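PDB 3DSB: putative acetyltransferase from Clostridium difficile, which probably transfers acyl groups, as expected of a member of the GNAT acetyltransferase family. Local coordinates for residues Leu36-Asp39 / Val40-Gly44; Leu49-Glu52 / Arg53-Lys56. All coordinates share one frame; numbering follows the deposited sequence.

Interaction 1: residues Leu36-Asp39 / Val40-Gly44; sequences LDMD and VLTKG
D37 caps V40 in a local helix N-cap contact, at the start of helix 38-50, the second helix of this GNAT-family chain. The cap residue reaches over the first turn. D37 OD1 accepts from V40 N at 3.0 Å, with a nearly straight N-H (167°). The amide meets that oxygen from above the carboxylate plane, not within it. CG of D37 stands anti to its own backbone N (chi1 179°), which swings the carboxylate back over the helix end. D39 N adds a weak bond to the same OD1. With one good and one weak amide bond to this oxygen, and the helix N-terminus beside it, the charged form of D37 is probably favoured. The carboxylate also packs on V40, with CG 3.5 Å from V40 CG2.

At the next residue, M38 O is gripped twice by T42, one turn further along the helix. T42 N and T42 OG1 reach it from opposite faces of the carbonyl plane, and OG1 lies 2.8 Å from M38 O. D39 and K43, both exposed, form an i to i+4 salt bridge. The extended K43 chain brings NZ to 3.1 Å from D39 OD2, on the syn side of that oxygen.

The apolar side centres on L41. Its CD2 lies 4.0 Å from L36 CD1 and 3.9 Å from the SE of selenomethionine M38. The L36 side chain is about 6 Å from a bound trimethyl glycine. L36, M38 and L41 rest on helix 17-32, through A28, Y25 and N24. W79 of the second subunit packs on L36, V40 and L41, so the helix start lies between helix 17-32 and the partner chain.

Interaction 2: residues Leu49-Glu52 / Arg53-Lys56; sequences LLDE and RKGK
D51, E52 and R53 carry most of this contact, a turn that leads from the end of helix 38-50 into strand 56-62 of the GNAT fold. D51 is the buried member, and D51, R53 and K54 form a salt-bridge network. D51 OD1 takes two bonds from R53, which reach it from opposite faces of the carboxylate plane. The backbone N comes from above that plane. NE comes from the syn side at 3.0 Å from OD1, with an N-H angle of 157°. The R53 chain bends at chi3 (-73°), which turns NE back to D51. The carboxylate and guanidinium planes are 59° apart, so the pair is not a flat two-pronged match.

K54 bridges to the other oxygen. Its NZ lies 2.8 Å from D51 OD2, which offers its anti lone pair. The same OD2 also makes a salt bridge to R53 of the second subunit, so D51 joins both chains. The cationic groups around it probably stabilise its negative charge.

The backbone adds a turn bond from K54 N to D51 O. E52 lies alongside R53, but OE2 stays 4.0 Å from R53 NE, beyond a salt bridge. On the far side of the turn, K56 reaches back to the main chain. Its CE packs 3.6 Å from E52 CB. NZ bonds Y74 OH and donates a second hydrogen bond to E52 O, 2.8 Å away.

How the interactions relate
Interaction 1 and interaction 2 mark the two ends of helix 38-50. Interaction 1 comes first along the chain and starts the helix. Interaction 2 follows it and turns the chain into strand 56-62 of the mixed sheet. Their centres are 16 Å apart and their nearest atoms about 5 Å, so they do not touch. Both belong to the GNAT fold and both meet the second subunit. W76 of that subunit links them: its NE1 bonds G44 O of 40-44, and its ring takes a cation-pi contact from K54 of 53-56. The start of the helix and the turn after it both meet the partner chain, so both contacts take part in the interface between the two chains.

Interaction 1: residues Leu36-Asp39 / Val40-Gly44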
# COMPACT_ATOMS: atom_id res chain seq x y z
N LEU A 36 -9.09 -0.32 19.93
CA LEU A 36 -9.52 0.56 18.88
C LEU A 36 -10.78 1.33 19.26
O LEU A 36 -11.69 0.80 19.89
CB LEU A 36 -9.77 -0.21 17.59
CG LEU A 36 -8.53 -0.86 16.95
CD1 LEU A 36 -8.92 -1.79 15.81
CD2 LEU A 36 -7.54 0.22 16.50
N ASP A 37 -10.86 2.56 18.76
CA ASP A 37 -12.08 3.36 18.83
C ASP A 37 -13.15 2.76 17.91
O ASP A 37 -12.95 2.69 16.69
CB ASP A 37 -11.69 4.78 18.38
CG ASP A 37 -12.84 5.75 18.36
OD1 ASP A 37 -13.96 5.42 17.90
OD2 ASP A 37 -12.55 6.94 18.66
N MSE A 38 -14.25 2.27 18.49
CA MSE A 38 -15.25 1.56 17.70
C MSE A 38 -16.01 2.44 16.74
O MSE A 38 -16.46 1.95 15.72
CB MSE A 38 -16.25 0.80 18.58
CG MSE A 38 -15.68 -0.42 19.30
SE MSE A 38 -15.34 -1.88 18.03
CE MSE A 38 -17.14 -2.16 17.35
N ASP A 39 -16.15 3.72 17.06
CA ASP A 39 -16.82 4.62 16.11
C ASP A 39 -15.97 4.69 14.84
O ASP A 39 -16.48 4.54 13.72
CB ASP A 39 -17.00 6.02 16.73
CG ASP A 39 -17.77 6.94 15.83
OD1 ASP A 39 -18.91 6.60 15.50
OD2 ASP A 39 -17.20 7.97 15.40
N VAL A 40 -14.67 4.93 15.02
CA VAL A 40 -13.77 5.06 13.88
C VAL A 40 -13.64 3.75 13.10
O VAL A 40 -13.73 3.75 11.85
CB VAL A 40 -12.37 5.52 14.37
CG1 VAL A 40 -11.37 5.53 13.24
CG2 VAL A 40 -12.47 6.90 15.04
N LEU A 41 -13.47 2.65 13.82
CA LEU A 41 -13.31 1.35 13.18
C LEU A 41 -14.57 0.98 12.38
O LEU A 41 -14.48 0.48 11.26
CB LEU A 41 -13.01 0.28 14.24
CG LEU A 41 -13.04 -1.17 13.77
CD1 LEU A 41 -11.93 -1.41 12.71
CD2 LEU A 41 -12.84 -2.10 14.98
N THR A 42 -15.74 1.20 12.98
CA THR A 42 -16.99 0.86 12.28
C THR A 42 -17.08 1.61 10.96
O THR A 42 -17.41 1.03 9.92
CB THR A 42 -18.19 1.09 13.20
OG1 THR A 42 -18.08 0.18 14.31
CG2 THR A 42 -19.50 0.82 12.39
N LYS A 43 -16.75 2.90 11.00
CA LYS A 43 -16.76 3.72 9.79
C LYS A 43 -15.74 3.20 8.76
O LYS A 43 -16.02 3.16 7.56
CB LYS A 43 -16.43 5.18 10.09
CG LYS A 43 -17.56 5.93 10.79
CD LYS A 43 -17.16 7.32 11.24
CE LYS A 43 -18.30 7.95 12.04
NZ LYS A 43 -17.84 9.20 12.68
N GLY A 44 -14.55 2.83 9.26
CA GLY A 44 -13.51 2.36 8.36
C GLY A 44 -13.88 1.04 7.70
O GLY A 44 -13.54 0.82 6.54

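Interaction 2: residues Leu49-Glu52 / Arg53-Lys56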
# COMPACT_ATOMS: atom_id res chain seq x y z
N LEU A 49 -16.16 -1.94 2.94
CA LEU A 49 -17.23 -2.81 2.39
C LEU A 49 -17.94 -2.18 1.20
O LEU A 49 -18.38 -2.91 0.29
CB LEU A 49 -18.22 -3.21 3.48
CG LEU A 49 -17.69 -4.20 4.53
CD1 LEU A 49 -18.64 -4.23 5.71
CD2 LEU A 49 -17.53 -5.60 3.96
N LEU A 50 -18.04 -0.84 1.22
CA LEU A 50 -18.79 -0.11 0.21
C LEU A 50 -17.98 0.15 -1.05
O LEU A 50 -18.55 0.54 -2.08
CB LEU A 50 -19.28 1.23 0.76
CG LEU A 50 -20.48 1.16 1.69
CD1 LEU A 50 -20.65 2.49 2.42
CD2 LEU A 50 -21.75 0.79 0.87
N ASP A 51 -16.66 -0.06 -0.99
CA ASP A 51 -15.80 0.33 -2.10
C ASP A 51 -14.72 -0.69 -2.37
O ASP A 51 -13.68 -0.67 -1.74
CB ASP A 51 -15.21 1.71 -1.85
CG ASP A 51 -14.46 2.24 -3.03
OD1 ASP A 51 -14.48 1.59 -4.12
OD2 ASP A 51 -13.84 3.32 -2.85
N GLU A 52 -15.00 -1.56 -3.33
CA GLU A 52 -14.11 -2.65 -3.73
C GLU A 52 -12.75 -2.14 -4.24
O GLU A 52 -11.76 -2.89 -4.30
CB GLU A 52 -14.82 -3.46 -4.83
CG GLU A 52 -15.44 -2.59 -5.98
CD GLU A 52 -16.55 -1.53 -5.56
OE1 GLU A 52 -17.50 -1.81 -4.75
OE2 GLU A 52 -16.45 -0.38 -6.08
N ARG A 53 -12.70 -0.86 -4.63
CA ARG A 53 -11.45 -0.27 -5.07
C ARG A 53 -10.51 -0.02 -3.91
O ARG A 53 -9.29 0.10 -4.13
CB ARG A 53 -11.71 1.01 -5.86
CG ARG A 53 -12.57 0.77 -7.09
CD ARG A 53 -13.03 2.09 -7.69
NE ARG A 53 -14.07 2.75 -6.89
CZ ARG A 53 -14.58 3.95 -7.17
NH1 ARG A 53 -14.12 4.66 -8.19
NH2 ARG A 53 -15.53 4.46 -6.40
N LYS A 54 -11.03 0.05 -2.67
CA LYS A 54 -10.16 0.24 -1.49
C LYS A 54 -9.49 -1.07 -1.02
O LYS A 54 -8.55 -1.00 -0.23
CB LYS A 54 -10.95 0.83 -0.32
CG LYS A 54 -11.42 2.32 -0.48
CD LYS A 54 -12.16 2.83 0.76
CE LYS A 54 -12.53 4.35 0.73
NZ LYS A 54 -13.54 4.64 -0.35
N GLY A 55 -9.94 -2.23 -1.50
CA GLY A 55 -9.50 -3.51 -0.91
C GLY A 55 -10.70 -4.43 -0.75
O GLY A 55 -11.83 -4.09 -1.14
N LYS A 56 -10.46 -5.60 -0.18
CA LYS A 56 -11.51 -6.60 -0.01
C LYS A 56 -11.36 -7.37 1.29
O LYS A 56 -10.23 -7.74 1.68
CB LYS A 56 -11.46 -7.63 -1.15
CG LYS A 56 -11.55 -7.11 -2.55
CD LYS A 56 -12.94 -6.72 -2.98
CE LYS A 56 -12.91 -6.47 -4.50
NZ LYS A 56 -11.69 -5.62 -4.90